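Local coordinates for protein glutathione transferase (Lolium rigidum, PDB 6ZB6) that probably conjugates glutathione to xenobiotics such as herbicides, as a phi class glutathione transferase linked to multiple-herbicide resistance, at residues Val117-Phe122 against Glu133-Glu138. Residues are numbered along the deposited sequence; the frame is centred on the assembly and turned at random.
With GTB (S-(p-nitrobenzyl)glutathione), chain G.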
ATOM      1  N   VAL A 117      -0.779  -2.877  12.780  1.00 28.39           N
ATOM      2  CA  VAL A 117      -0.305  -1.515  12.541  1.00 28.19           C
ATOM      3  C   VAL A 117      -1.168  -0.511  13.298  1.00 30.35           C
ATOM      4  O   VAL A 117      -0.654   0.410  13.946  1.00 32.16           O
ATOM      5  CB  VAL A 117      -0.276  -1.210  11.031  1.00 25.05           C
ATOM      6  CG1 VAL A 117       0.047   0.259  10.800  1.00 29.67           C
ATOM      7  CG2 VAL A 117       0.736  -2.105  10.336  1.00 27.98           C
ATOM      8  N   TYR A 118      -2.496  -0.678  13.225  1.00 33.34           N
ATOM      9  CA  TYR A 118      -3.407   0.205  13.954  1.00 35.40           C
ATOM     10  C   TYR A 118      -3.130   0.169  15.447  1.00 37.20           C
ATOM     11  O   TYR A 118      -2.983   1.214  16.092  1.00 36.47           O
ATOM     12  CB  TYR A 118      -4.860  -0.198  13.694  1.00 40.34           C
ATOM     13  CG  TYR A 118      -5.473   0.468  12.492  1.00 42.21           C
ATOM     14  CD1 TYR A 118      -6.085   1.711  12.599  1.00 45.74           C
ATOM     15  CD2 TYR A 118      -5.441  -0.146  11.243  1.00 49.49           C
ATOM     16  CE1 TYR A 118      -6.651   2.324  11.492  1.00 46.50           C
ATOM     17  CE2 TYR A 118      -5.999   0.459  10.130  1.00 46.59           C
ATOM     18  CZ  TYR A 118      -6.601   1.693  10.261  1.00 51.63           C
ATOM     19  OH  TYR A 118      -7.157   2.287   9.154  1.00 54.62           O
ATOM     20  N   GLN A 119      -3.061  -1.034  16.014  1.00 32.43           N
ATOM     21  CA  GLN A 119      -2.970  -1.154  17.463  1.00 35.68           C
ATOM     22  C   GLN A 119      -1.604  -0.730  17.989  1.00 37.27           C
ATOM     23  O   GLN A 119      -1.515  -0.202  19.103  1.00 34.07           O
ATOM     24  CB  GLN A 119      -3.272  -2.589  17.887  1.00 34.41           C
ATOM     25  CG  GLN A 119      -4.700  -3.032  17.645  1.00 38.92           C
ATOM     26  CD  GLN A 119      -5.696  -2.266  18.489  1.00 42.32           C
ATOM     27  OE1 GLN A 119      -5.355  -1.749  19.548  1.00 41.17           O
ATOM     28  NE2 GLN A 119      -6.941  -2.189  18.018  1.00 44.69           N
ATOM     29  N   CYS A 120      -0.536  -0.936  17.213  1.00 34.13           N
ATOM     30  CA  CYS A 120       0.815  -0.693  17.699  1.00 37.54           C
ATOM     31  C   CYS A 120       1.349   0.676  17.292  1.00 38.65           C
ATOM     32  O   CYS A 120       2.209   1.221  17.994  1.00 39.10           O
ATOM     33  CB  CYS A 120       1.759  -1.782  17.175  1.00 34.11           C
ATOM     34  SG  CYS A 120       1.488  -3.419  17.862  1.00 33.46           S
ATOM     35  N   LEU A 121       0.830   1.259  16.206  1.00 33.72           N
ATOM     36  CA  LEU A 121       1.346   2.517  15.662  1.00 36.16           C
ATOM     37  C   LEU A 121       0.275   3.599  15.617  1.00 43.77           C
ATOM     38  O   LEU A 121       0.395   4.601  16.329  1.00 39.35           O
ATOM     39  CB  LEU A 121       1.926   2.272  14.269  1.00 39.12           C
ATOM     40  CG  LEU A 121       3.437   2.157  14.124  1.00 51.28           C
ATOM     41  CD1 LEU A 121       3.823   2.370  12.664  1.00 52.36           C
ATOM     42  CD2 LEU A 121       4.121   3.168  15.025  1.00 51.40           C
ATOM     43  N   PHE A 122      -0.771   3.430  14.797  1.00 38.95           N
ATOM     44  CA  PHE A 122      -1.739   4.496  14.563  1.00 37.69           C
ATOM     45  C   PHE A 122      -2.468   4.879  15.847  1.00 41.23           C
ATOM     46  O   PHE A 122      -2.532   6.059  16.206  1.00 41.73           O
ATOM     47  CB  PHE A 122      -2.754   4.069  13.496  1.00 37.00           C
ATOM     48  CG  PHE A 122      -2.170   3.856  12.104  1.00 47.82           C
ATOM     49  CD1 PHE A 122      -0.957   4.423  11.730  1.00 47.15           C
ATOM     50  CD2 PHE A 122      -2.866   3.093  11.163  1.00 44.28           C
ATOM     51  CE1 PHE A 122      -0.437   4.223  10.451  1.00 39.80           C
ATOM     52  CE2 PHE A 122      -2.356   2.893   9.886  1.00 47.39           C
ATOM     53  CZ  PHE A 122      -1.134   3.461   9.530  1.00 43.20           C
ATOM     54  N   GLU A 133      -3.555  -5.281  23.324  1.00 44.32           N
ATOM     55  CA  GLU A 133      -2.689  -6.415  23.022  1.00 51.00           C
ATOM     56  C   GLU A 133      -3.466  -7.689  22.692  1.00 52.12           C
ATOM     57  O   GLU A 133      -2.894  -8.602  22.087  1.00 48.05           O
ATOM     58  CB  GLU A 133      -1.726  -6.684  24.184  1.00 49.17           C
ATOM     59  CG  GLU A 133      -0.778  -5.530  24.505  1.00 55.72           C
ATOM     60  CD  GLU A 133       0.316  -5.318  23.456  1.00 56.75           C
ATOM     61  OE1 GLU A 133       0.423  -6.124  22.500  1.00 54.04           O
ATOM     62  OE2 GLU A 133       1.068  -4.329  23.587  1.00 50.51           O
ATOM     63  N   LYS A 134      -4.743  -7.792  23.064  1.00 46.87           N
ATOM     64  CA  LYS A 134      -5.470  -8.997  22.684  1.00 49.46           C
ATOM     65  C   LYS A 134      -5.880  -8.946  21.213  1.00 47.88           C
ATOM     66  O   LYS A 134      -5.879  -9.979  20.535  1.00 51.62           O
ATOM     67  CB  LYS A 134      -6.680  -9.227  23.592  1.00 56.13           C
ATOM     68  CG  LYS A 134      -7.790  -8.201  23.496  1.00 73.44           C
ATOM     69  CD  LYS A 134      -9.173  -8.815  23.688  1.00 77.51           C
ATOM     70  CE  LYS A 134     -10.226  -7.721  23.873  1.00 79.82           C
ATOM     71  NZ  LYS A 134     -10.017  -6.579  22.940  1.00 81.38           N
ATOM     72  N   VAL A 135      -6.207  -7.758  20.692  1.00 50.90           N
ATOM     73  CA  VAL A 135      -6.406  -7.619  19.250  1.00 42.57           C
ATOM     74  C   VAL A 135      -5.112  -7.951  18.515  1.00 36.75           C
ATOM     75  O   VAL A 135      -5.123  -8.623  17.477  1.00 35.24           O
ATOM     76  CB  VAL A 135      -6.904  -6.201  18.891  1.00 44.07           C
ATOM     77  CG1 VAL A 135      -7.065  -6.068  17.381  1.00 40.83           C
ATOM     78  CG2 VAL A 135      -8.220  -5.867  19.592  1.00 43.46           C
ATOM     79  N   VAL A 136      -3.980  -7.491  19.048  1.00 38.36           N
ATOM     80  CA  VAL A 136      -2.688  -7.770  18.429  1.00 39.47           C
ATOM     81  C   VAL A 136      -2.424  -9.270  18.406  1.00 39.74           C
ATOM     82  O   VAL A 136      -2.063  -9.838  17.367  1.00 32.87           O
ATOM     83  CB  VAL A 136      -1.573  -7.009  19.164  1.00 38.03           C
ATOM     84  CG1 VAL A 136      -0.188  -7.521  18.743  1.00 38.35           C
ATOM     85  CG2 VAL A 136      -1.710  -5.528  18.909  1.00 34.37           C
ATOM     86  N   ALA A 137      -2.619  -9.935  19.550  1.00 35.60           N
ATOM     87  CA  ALA A 137      -2.340 -11.366  19.637  1.00 36.76           C
ATOM     88  C   ALA A 137      -3.208 -12.157  18.670  1.00 38.61           C
ATOM     89  O   ALA A 137      -2.721 -13.058  17.979  1.00 42.71           O
ATOM     90  CB  ALA A 137      -2.545 -11.860  21.070  1.00 42.26           C
ATOM     91  N   GLU A 138      -4.496 -11.824  18.597  1.00 34.10           N
ATOM     92  CA  GLU A 138      -5.388 -12.541  17.694  1.00 33.16           C
ATOM     93  C   GLU A 138      -5.021 -12.287  16.240  1.00 33.82           C
ATOM     94  O   GLU A 138      -5.076 -13.206  15.416  1.00 34.22           O
ATOM     95  CB  GLU A 138      -6.831 -12.142  17.959  1.00 43.14           C
ATOM     96  CG  GLU A 138      -7.387 -12.742  19.230  1.00 54.60           C
ATOM     97  CD  GLU A 138      -8.715 -12.136  19.615  1.00 71.94           C
ATOM     98  OE1 GLU A 138      -9.709 -12.887  19.693  1.00 78.13           O
ATOM     99  OE2 GLU A 138      -8.764 -10.906  19.831  1.00 76.63           O
TER
HETATM  100  N1  GTB G 301     -10.543   1.939   0.730  1.00 18.02           N
HETATM  101  CA1 GTB G 301     -10.038   3.296   0.870  1.00 21.51           C
HETATM  102  C1  GTB G 301      -8.858   3.498  -0.093  1.00 18.28           C
HETATM  103  O11 GTB G 301      -8.043   2.560  -0.310  1.00 24.21           O
HETATM  104  O12 GTB G 301      -8.688   4.601  -0.680  1.00 19.89           O
HETATM  105  CB1 GTB G 301      -9.603   3.482   2.328  1.00 22.70           C
HETATM  106  CG1 GTB G 301      -9.043   4.895   2.487  1.00 23.37           C
HETATM  107  CD1 GTB G 301      -8.805   5.237   3.947  1.00 26.96           C
HETATM  108  OE1 GTB G 301      -9.039   4.457   4.820  1.00 26.00           O
HETATM  109  N2  GTB G 301      -8.275   6.542   4.258  1.00 21.22           N
HETATM  110  CA2 GTB G 301      -8.056   6.857   5.655  1.00 25.17           C
HETATM  111  C2  GTB G 301      -8.990   7.996   6.036  1.00 21.65           C
HETATM  112  O2  GTB G 301      -9.159   8.935   5.322  1.00 22.74           O
HETATM  113  CB2 GTB G 301      -6.595   7.265   5.860  1.00 24.32           C
HETATM  114  SG2 GTB G 301      -5.533   5.812   5.528  1.00 30.90           S
HETATM  115  N3  GTB G 301      -9.704   7.918   7.287  1.00 25.54           N
HETATM  116  CA3 GTB G 301     -10.587   9.006   7.653  1.00 30.26           C
HETATM  117  C3  GTB G 301     -12.003   8.487   7.884  1.00 36.92           C
HETATM  118  O31 GTB G 301     -12.810   9.170   8.574  1.00 44.62           O
HETATM  119  O32 GTB G 301     -12.370   7.385   7.389  1.00 37.82           O
HETATM  120  C'  GTB G 301      -5.844   4.566   6.813  1.00 35.64           C
HETATM  121  C1' GTB G 301      -5.500   5.177   8.169  1.00 45.42           C
HETATM  122  C2' GTB G 301      -6.497   5.368   9.112  1.00 50.70           C
HETATM  123  C3' GTB G 301      -6.194   5.922  10.347  1.00 58.90           C
HETATM  124  C4' GTB G 301      -4.887   6.282  10.642  1.00 57.62           C
HETATM  125  N41 GTB G 301      -4.563   6.870  11.941  1.00 59.47           N
HETATM  126  O41 GTB G 301      -5.534   6.967  12.953  1.00 59.42           O
HETATM  127  O42 GTB G 301      -3.477   7.270  12.134  1.00 55.22           O
HETATM  128  C5' GTB G 301      -3.889   6.092   9.695  1.00 53.47           C
HETATM  129  C6' GTB G 301      -4.192   5.538   8.458  1.00 52.61           C
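The ring of Phe122 is covered on both faces: the nitrobenzyl ring of the bound glutathione conjugate lies nearly parallel but offset, its C5' over the centre and 3.5 Å from Phe122 CD2, and Val117 CG1 sits on the other face, offset toward the rim. Tyr118 CD1 comes in at the edge of Phe122, while Phe122 CD2 lies over the centre of the Tyr118 ring. Tyr118 meets the ligand obliquely, its OH 3.2 Å from GTB C2'; both rings line the ligand pocket. Elsewhere on this turn, Gln119 and Cys120 pack against Val135 and Val136 by van der Waals contact, with no hydrogen bond across. Both segments belong to the all-helical C-terminal domain of the glutathione transferase fold, whose helices 92-127 and 133-156 meet here, their local axes 9.3 Å apart at 132°. Gln119 CB packs on Val136 CG2 at 3.5 Å, and Cys120 SG touches the same methyl at 4.0 Å. Gln119 CG lies 3.9 Å from Val135 CG1, and the bend at chi2 (-65°) brings NE2 back to that methyl, the side chains crossing nearly at right angles; OE1 accepts from Asp132 N. A wider pi-type turn at 118-122 lets Val117 O take both Leu121 N and Phe122 N.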